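Local coordinates for periplasmic cell division protein (SufI) (Aquifex aeolicus, PDB 6SYY) that is the multicopper oxidase McoA, which holds one mononuclear copper and a three-copper cluster and probably oxidises its substrates with transfer of electrons to dioxygen, at residues Q47-P52 with I201-Q206; G225-T230 with N257-R262; Y248-L253 with I301-D306. All coordinates share one frame; numbering follows the deposited sequence.

Contact 1: residues Q47-P52 with I201-Q206; sequences QSLNIP and IPLIIQ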
# COMPACT_ATOMS: atom_id res chain seq x y z
N GLN A 47 4.13 6.41 23.40
CA GLN A 47 2.99 5.51 23.54
C GLN A 47 3.35 4.13 23.02
O GLN A 47 4.09 4.01 22.03
CB GLN A 47 1.76 6.05 22.79
CG GLN A 47 1.24 7.41 23.29
CD GLN A 47 0.63 7.33 24.68
OE1 GLN A 47 -0.14 6.42 24.98
NE2 GLN A 47 0.98 8.28 25.53
N SER A 48 2.85 3.09 23.68
CA SER A 48 3.07 1.73 23.21
C SER A 48 2.42 1.52 21.85
O SER A 48 1.25 1.87 21.64
CB SER A 48 2.51 0.73 24.22
OG SER A 48 2.53 -0.58 23.70
N LEU A 49 3.18 0.96 20.91
CA LEU A 49 2.68 0.76 19.56
C LEU A 49 1.43 -0.11 19.57
O LEU A 49 1.44 -1.23 20.10
CB LEU A 49 3.75 0.12 18.68
CG LEU A 49 3.23 -0.25 17.29
CD1 LEU A 49 2.99 1.00 16.47
CD2 LEU A 49 4.18 -1.19 16.57
N ASN A 50 0.35 0.40 18.99
CA ASN A 50 -0.86 -0.39 18.84
C ASN A 50 -0.63 -1.47 17.79
O ASN A 50 -0.07 -1.20 16.72
CB ASN A 50 -2.03 0.51 18.44
CG ASN A 50 -3.26 -0.28 18.04
OD1 ASN A 50 -3.83 -1.01 18.85
ND2 ASN A 50 -3.69 -0.12 16.79
N ILE A 51 -1.02 -2.70 18.10
CA ILE A 51 -1.00 -3.81 17.16
C ILE A 51 -2.44 -4.10 16.77
O ILE A 51 -3.25 -4.45 17.64
CB ILE A 51 -0.34 -5.06 17.75
CG1 ILE A 51 1.14 -4.80 18.08
CG2 ILE A 51 -0.47 -6.24 16.79
CD1 ILE A 51 1.95 -4.35 16.89
N PRO A 52 -2.82 -3.96 15.50
CA PRO A 52 -4.22 -4.16 15.12
C PRO A 52 -4.67 -5.58 15.41
O PRO A 52 -3.86 -6.51 15.46
CB PRO A 52 -4.23 -3.86 13.61
CG PRO A 52 -2.99 -3.08 13.36
CD PRO A 52 -1.98 -3.58 14.35
N ILE A 201 5.21 -7.96 12.69
CA ILE A 201 4.58 -6.74 13.17
C ILE A 201 4.19 -5.86 11.99
O ILE A 201 5.05 -5.49 11.18
CB ILE A 201 5.51 -5.96 14.12
CG1 ILE A 201 5.99 -6.86 15.27
CG2 ILE A 201 4.82 -4.70 14.63
CD1 ILE A 201 4.89 -7.38 16.15
N PRO A 202 2.92 -5.47 11.86
CA PRO A 202 2.56 -4.47 10.84
C PRO A 202 2.97 -3.08 11.29
O PRO A 202 2.87 -2.73 12.47
CB PRO A 202 1.04 -4.60 10.75
CG PRO A 202 0.62 -5.07 12.10
CD PRO A 202 1.75 -5.95 12.60
N LEU A 203 3.43 -2.27 10.33
CA LEU A 203 3.75 -0.87 10.58
C LEU A 203 3.04 -0.05 9.51
O LEU A 203 3.60 0.22 8.44
CB LEU A 203 5.26 -0.63 10.59
CG LEU A 203 6.12 -1.41 11.60
CD1 LEU A 203 7.57 -1.00 11.48
CD2 LEU A 203 5.63 -1.20 13.03
N ILE A 204 1.80 0.32 9.79
CA ILE A 204 1.01 1.15 8.89
C ILE A 204 1.37 2.60 9.21
O ILE A 204 0.87 3.17 10.19
CB ILE A 204 -0.48 0.87 9.03
CG1 ILE A 204 -0.77 -0.60 8.69
CG2 ILE A 204 -1.29 1.82 8.14
CD1 ILE A 204 -2.02 -1.15 9.32
N ILE A 205 2.24 3.20 8.40
CA ILE A 205 2.77 4.53 8.67
C ILE A 205 1.89 5.57 7.98
O ILE A 205 1.64 5.50 6.77
CB ILE A 205 4.23 4.64 8.22
CG1 ILE A 205 5.06 3.52 8.84
CG2 ILE A 205 4.80 6.00 8.62
CD1 ILE A 205 6.53 3.58 8.48
N GLN A 206 1.44 6.55 8.76
CA GLN A 206 0.54 7.58 8.28
C GLN A 206 0.90 8.89 8.95
O GLN A 206 1.31 8.91 10.12
CB GLN A 206 -0.92 7.24 8.58
CG GLN A 206 -1.40 5.92 8.02
CD GLN A 206 -2.86 5.67 8.32
OE1 GLN A 206 -3.71 5.70 7.43
NE2 GLN A 206 -3.17 5.43 9.59
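Ile201 meets residues 47-52 through one methyl group, CG2, which is touched by two of their side chains. Ile51 comes in with its terminal CD1, 3.7 Å from Ile201 CG2, the two side chains crossing at about a right angle. Leu49 reaches the same methyl with CD2, 4.1 Å from Ile201 CG2, but here the side chains run past each other in opposite directions. Through its backbone Ile201 is bonded to Arg249 and Arg251 of the adjacent strand.

At Pro202 two pyrrolidine rings meet. Pro202 CG lies 3.7 Å from CD of Pro52, and the rings slide past one another in opposite directions. Tyr196 packs against both Ile51 and Pro202 and bonds through its hydroxyl to the carbonyl of Pro52.

Leu203 points its CB away from residues 47-52, yet with CG anti to the carbonyl carbon (chi1 -59°) it brings CD2 back to within 3.8 Å of Leu49 CD2. Leu49 itself, CG anti to the backbone N (chi1 174°), reaches this methyl at roughly a right angle, and Met364 touches both leucines.

All direct contacts are therefore apolar, and with CA of Ile51 still 7.3 Å from CA of Pro202 the two backbones are too far apart to pair as strands. The polar link is supplied by Asn234, whose ND2 bonds to the carbonyls of Asn50 and Pro202 while its OD1 receives the amide of Ile204.

Strand 47-48 adds in parallel to strand 239-244, and strand 54-56 already belongs to a separate five-stranded sheet, consistent with an N-terminal segment that runs across a strand of the probable middle cupredoxin-like domain before it enters the sheet of 54-56.

Contact 2: residues G225-T230 with N257-R262; sequences GFWGDT and NARPYR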
# COMPACT_ATOMS: atom_id res chain seq x y z
N GLY A 225 -1.09 17.46 -2.69
CA GLY A 225 -1.37 16.36 -1.80
C GLY A 225 -1.40 16.82 -0.36
O GLY A 225 -1.00 17.95 -0.06
N PHE A 226 -1.87 15.97 0.54
CA PHE A 226 -1.93 16.33 1.95
C PHE A 226 -0.68 15.86 2.67
O PHE A 226 -0.19 14.74 2.44
CB PHE A 226 -3.16 15.72 2.63
CG PHE A 226 -3.19 15.95 4.12
CD1 PHE A 226 -3.80 17.08 4.64
CD2 PHE A 226 -2.59 15.05 4.99
CE1 PHE A 226 -3.81 17.31 6.00
CE2 PHE A 226 -2.60 15.28 6.34
CZ PHE A 226 -3.22 16.41 6.85
N TRP A 227 -0.17 16.69 3.57
CA TRP A 227 1.02 16.38 4.35
C TRP A 227 0.72 16.64 5.82
O TRP A 227 0.42 17.77 6.21
CB TRP A 227 2.22 17.21 3.88
CG TRP A 227 2.58 16.93 2.46
CD1 TRP A 227 1.87 17.29 1.35
CD2 TRP A 227 3.72 16.21 1.99
NE1 TRP A 227 2.51 16.84 0.22
CE2 TRP A 227 3.65 16.18 0.59
CE3 TRP A 227 4.80 15.59 2.63
CZ2 TRP A 227 4.61 15.55 -0.20
CZ3 TRP A 227 5.75 14.96 1.85
CH2 TRP A 227 5.66 14.95 0.45
N GLY A 228 0.82 15.58 6.63
CA GLY A 228 0.44 15.67 8.03
C GLY A 228 1.57 16.14 8.93
O GLY A 228 2.75 15.93 8.66
N ASP A 229 1.18 16.78 10.04
CA ASP A 229 2.13 17.31 11.00
C ASP A 229 2.62 16.24 11.98
O ASP A 229 3.74 16.35 12.50
CB ASP A 229 1.48 18.47 11.77
CG ASP A 229 2.47 19.26 12.59
OD1 ASP A 229 3.69 19.13 12.36
OD2 ASP A 229 2.02 20.03 13.47
N THR A 230 1.82 15.21 12.22
CA THR A 230 2.07 14.21 13.24
C THR A 230 2.19 12.84 12.59
O THR A 230 1.34 12.46 11.78
CB THR A 230 0.95 14.21 14.28
OG1 THR A 230 0.86 15.50 14.90
CG2 THR A 230 1.18 13.14 15.34
N ASN A 257 -1.50 9.94 2.59
CA ASN A 257 -2.13 10.42 1.37
C ASN A 257 -1.12 10.80 0.31
O ASN A 257 -1.40 10.65 -0.88
CB ASN A 257 -3.03 11.63 1.68
CG ASN A 257 -4.35 11.23 2.31
OD1 ASN A 257 -4.40 10.36 3.19
ND2 ASN A 257 -5.42 11.86 1.87
N ALA A 258 0.07 11.28 0.71
CA ALA A 258 0.99 11.81 -0.28
C ALA A 258 2.45 11.70 0.14
O ALA A 258 3.34 11.68 -0.71
CB ALA A 258 0.65 13.27 -0.57
N ARG A 259 2.70 11.63 1.44
CA ARG A 259 4.06 11.72 1.95
C ARG A 259 4.82 10.42 1.72
O ARG A 259 4.38 9.37 2.20
CB ARG A 259 4.06 12.05 3.43
CG ARG A 259 5.44 12.00 4.05
CD ARG A 259 5.38 12.19 5.54
NE ARG A 259 4.83 13.48 5.94
CZ ARG A 259 5.55 14.60 6.03
NH1 ARG A 259 6.84 14.58 5.74
NH2 ARG A 259 4.97 15.73 6.40
N PRO A 260 5.94 10.44 1.01
CA PRO A 260 6.84 9.28 0.98
C PRO A 260 7.82 9.33 2.14
O PRO A 260 8.12 10.39 2.70
CB PRO A 260 7.56 9.44 -0.36
CG PRO A 260 7.68 10.93 -0.52
CD PRO A 260 6.42 11.52 0.12
N TYR A 261 8.33 8.16 2.49
CA TYR A 261 9.28 8.02 3.59
C TYR A 261 10.58 7.41 3.09
O TYR A 261 10.58 6.54 2.23
CB TYR A 261 8.71 7.16 4.72
CG TYR A 261 7.43 7.70 5.28
CD1 TYR A 261 6.21 7.39 4.70
CD2 TYR A 261 7.44 8.54 6.38
CE1 TYR A 261 5.03 7.89 5.20
CE2 TYR A 261 6.27 9.05 6.89
CZ TYR A 261 5.07 8.72 6.30
OH TYR A 261 3.90 9.22 6.80
N ARG A 262 11.69 7.89 3.66
CA ARG A 262 13.00 7.28 3.48
C ARG A 262 13.42 6.80 4.87
O ARG A 262 13.87 7.60 5.70
CB ARG A 262 14.00 8.28 2.88
CG ARG A 262 15.34 7.67 2.50
CD ARG A 262 16.27 8.68 1.83
NE ARG A 262 15.80 9.12 0.52
CZ ARG A 262 16.05 8.47 -0.62
NH1 ARG A 262 16.75 7.35 -0.62
NH2 ARG A 262 15.58 8.95 -1.77
O HOH W 1 0.78 12.36 3.22
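Trp227 and Arg259 carry most of this contact, through a CH-pi contact and a guanidinium face set on the indole edge. Arg259 CA sits over the six-membered ring of Trp227, 4.0 Å from its centroid. Beyond it the Arg259 chain, bent at chi3 (-62°), lays its guanidinium against that edge: Trp227 CE3 is 3.6 Å from Arg259 CZ, and the planes are nearly perpendicular at 83°.

Apolar packing extends along the ring, with Pro260 CD 3.5 Å from Trp227 CH2 and Ala258 CB over the same face as Arg259 CA, near the rim.

The polar links are lighter. Arg259 NH2 gives a weak bond to Gly228 O (3.2 Å), and a water lies 2.7 Å from both Phe226 O and Arg259 N, accepting from the latter. The stronger partners of the guanidinium are Asp207 and Asp357; a leucine at Arg259 would probably leave both carboxylates without their countercharge and the CE3 edge poorly covered.

Asp207, on strand 200-208, also receives Gly228 N, while Glu513 of helix 512-516, the helix that carries the copper ligand His514, bonds to Phe226 N and Asn257 ND2.

Contact 3: residues Y248-L253 with I301-D306; sequences YRFRIL and IDILVD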
# COMPACT_ATOMS: atom_id res chain seq x y z
N TYR A 248 12.96 -9.76 13.77
CA TYR A 248 11.59 -9.31 13.63
C TYR A 248 11.28 -9.05 12.17
O TYR A 248 12.12 -8.54 11.42
CB TYR A 248 11.34 -8.03 14.43
CG TYR A 248 11.16 -8.24 15.91
CD1 TYR A 248 12.25 -8.59 16.71
CD2 TYR A 248 9.92 -8.09 16.52
CE1 TYR A 248 12.10 -8.79 18.07
CE2 TYR A 248 9.76 -8.29 17.88
CZ TYR A 248 10.85 -8.64 18.65
OH TYR A 248 10.71 -8.84 20.01
N ARG A 249 10.07 -9.42 11.76
CA ARG A 249 9.56 -9.05 10.45
C ARG A 249 8.61 -7.87 10.63
O ARG A 249 7.68 -7.93 11.44
CB ARG A 249 8.83 -10.21 9.79
CG ARG A 249 8.08 -9.83 8.53
CD ARG A 249 7.43 -11.04 7.92
NE ARG A 249 6.94 -10.78 6.58
CZ ARG A 249 6.56 -11.73 5.74
NH1 ARG A 249 6.65 -13.00 6.11
NH2 ARG A 249 6.12 -11.42 4.53
N PHE A 250 8.86 -6.80 9.88
CA PHE A 250 7.97 -5.64 9.88
C PHE A 250 7.39 -5.47 8.48
O PHE A 250 8.13 -5.40 7.50
CB PHE A 250 8.71 -4.37 10.31
CG PHE A 250 9.26 -4.45 11.70
CD1 PHE A 250 8.41 -4.35 12.80
CD2 PHE A 250 10.61 -4.63 11.92
CE1 PHE A 250 8.92 -4.42 14.09
CE2 PHE A 250 11.12 -4.71 13.20
CZ PHE A 250 10.27 -4.60 14.29
N ARG A 251 6.06 -5.44 8.41
CA ARG A 251 5.33 -5.20 7.17
C ARG A 251 5.01 -3.72 7.11
O ARG A 251 4.02 -3.26 7.69
CB ARG A 251 4.07 -6.05 7.10
CG ARG A 251 4.35 -7.53 7.11
CD ARG A 251 3.08 -8.32 7.25
NE ARG A 251 3.35 -9.74 7.42
CZ ARG A 251 3.27 -10.64 6.45
NH1 ARG A 251 2.92 -10.27 5.22
NH2 ARG A 251 3.55 -11.91 6.71
N ILE A 252 5.85 -2.96 6.43
CA ILE A 252 5.69 -1.51 6.37
C ILE A 252 4.70 -1.17 5.27
O ILE A 252 4.90 -1.55 4.11
CB ILE A 252 7.04 -0.81 6.16
CG1 ILE A 252 8.00 -1.16 7.29
CG2 ILE A 252 6.83 0.69 6.05
CD1 ILE A 252 9.42 -0.74 7.04
N LEU A 253 3.63 -0.48 5.63
CA LEU A 253 2.62 -0.04 4.68
C LEU A 253 2.50 1.47 4.80
O LEU A 253 2.16 1.98 5.87
CB LEU A 253 1.27 -0.72 4.94
CG LEU A 253 0.14 -0.49 3.95
CD1 LEU A 253 -0.81 -1.67 3.96
CD2 LEU A 253 -0.63 0.79 4.25
N ILE A 301 6.60 -2.62 1.96
CA ILE A 301 7.93 -3.21 2.03
C ILE A 301 7.97 -4.11 3.26
O ILE A 301 7.75 -3.65 4.39
CB ILE A 301 9.03 -2.14 2.10
CG1 ILE A 301 8.82 -1.07 1.03
CG2 ILE A 301 10.41 -2.78 1.94
CD1 ILE A 301 8.91 -1.60 -0.40
N ASP A 302 8.24 -5.40 3.05
CA ASP A 302 8.49 -6.34 4.14
C ASP A 302 9.98 -6.39 4.42
O ASP A 302 10.78 -6.64 3.51
CB ASP A 302 7.98 -7.74 3.79
CG ASP A 302 6.46 -7.83 3.80
OD1 ASP A 302 5.80 -6.99 3.17
OD2 ASP A 302 5.94 -8.77 4.44
N ILE A 303 10.36 -6.15 5.67
CA ILE A 303 11.76 -6.17 6.06
C ILE A 303 11.97 -7.13 7.22
O ILE A 303 11.06 -7.39 8.01
CB ILE A 303 12.30 -4.77 6.44
CG1 ILE A 303 11.58 -4.24 7.68
CG2 ILE A 303 12.20 -3.82 5.25
CD1 ILE A 303 12.23 -3.00 8.29
N LEU A 304 13.19 -7.66 7.31
CA LEU A 304 13.67 -8.40 8.46
C LEU A 304 14.71 -7.55 9.18
O LEU A 304 15.63 -7.02 8.54
CB LEU A 304 14.29 -9.75 8.06
CG LEU A 304 13.41 -10.87 7.51
CD1 LEU A 304 14.26 -12.08 7.17
CD2 LEU A 304 12.30 -11.25 8.49
N VAL A 305 14.56 -7.42 10.49
CA VAL A 305 15.50 -6.68 11.32
C VAL A 305 16.01 -7.62 12.40
O VAL A 305 15.21 -8.20 13.15
CB VAL A 305 14.86 -5.43 11.95
CG1 VAL A 305 15.89 -4.65 12.74
CG2 VAL A 305 14.24 -4.56 10.87
N ASP A 306 17.32 -7.79 12.47
CA ASP A 306 17.93 -8.70 13.43
C ASP A 306 18.39 -7.87 14.62
O ASP A 306 19.49 -7.32 14.64
CB ASP A 306 19.08 -9.48 12.80
CG ASP A 306 19.51 -10.67 13.64
OD1 ASP A 306 19.19 -10.69 14.85
OD2 ASP A 306 20.17 -11.58 13.10
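Phe250 and Ile303 face each other at the middle of the two strands, on the side of the sheet they share with Ile252 and Val305. The CG1 branch of Ile303 occupies the crowded position between backbone N and carbonyl carbon (chi1 64°), and this turns it toward the neighbouring strand, 3.9 Å from Phe250 CB. From there its CD1 continues to the terminal methyl of Ile252, 3.8 Å between the two CD1 atoms. Val305 closes the other flank: its CG2 lies close to the plane of the Phe250 ring and meets the edge at CD2 (3.8 Å). The Phe250 ring also meets that of Phe366.

The backbones join these side chains as an antiparallel pair. Tyr248 with Val305, Phe250 with Ile303 and Ile252 with Ile301 are hydrogen-bonded pairs, each with two N-H...O bonds, and they form part of the Greek-key beta-sandwich of a cupredoxin-type domain, with strand 200-208 on the far side of 247-254.

On the opposite face, Leu304 CD2 rests on Arg249 CB (3.8 Å), and beyond it this buried face turns polar. Arg249, extended from CG to NE, bonds through NH2 to Asp302 OD2 at 2.7 Å and 157°; OD2 lies near the guanidinium plane, but NH2 meets it on the anti side, 33° out of the carboxylate plane. Arg249 NE adds a weak second bond to the same OD2 (3.1 Å). OD2 also lies over a face of the Arg251 guanidinium, NH1 3.5 Å from Asp302 OD2, so charge attraction acts without an N-H aimed at it. The guanidinium groups also have acidic partners elsewhere, Glu185 for Arg249 and Asp200 for Arg251, while Thr155, on strand 154-160, bonds through OG1 to both Asp302 OD1 and Arg251 NH1.

Overall arrangement
Contacts 1 and 3 are neighbours, their centres about 12 Å apart, because strands 200-208 and 247-254 lie side by side in the same sheet; Ile201 and Leu203 pack on Phe250. The centre of contact 2 lies about 17 Å from that of contact 1 and about 20 Å from that of contact 3; Tyr261 touches Ile205 and so links it to contact 1. Along the chain contact 1 closes before the other two open, whereas the segments of contacts 2 and 3 alternate. All three lie in or against what is probably the middle cupredoxin-like domain, contact 2 being the one beside helix 512-516 and its copper ligand.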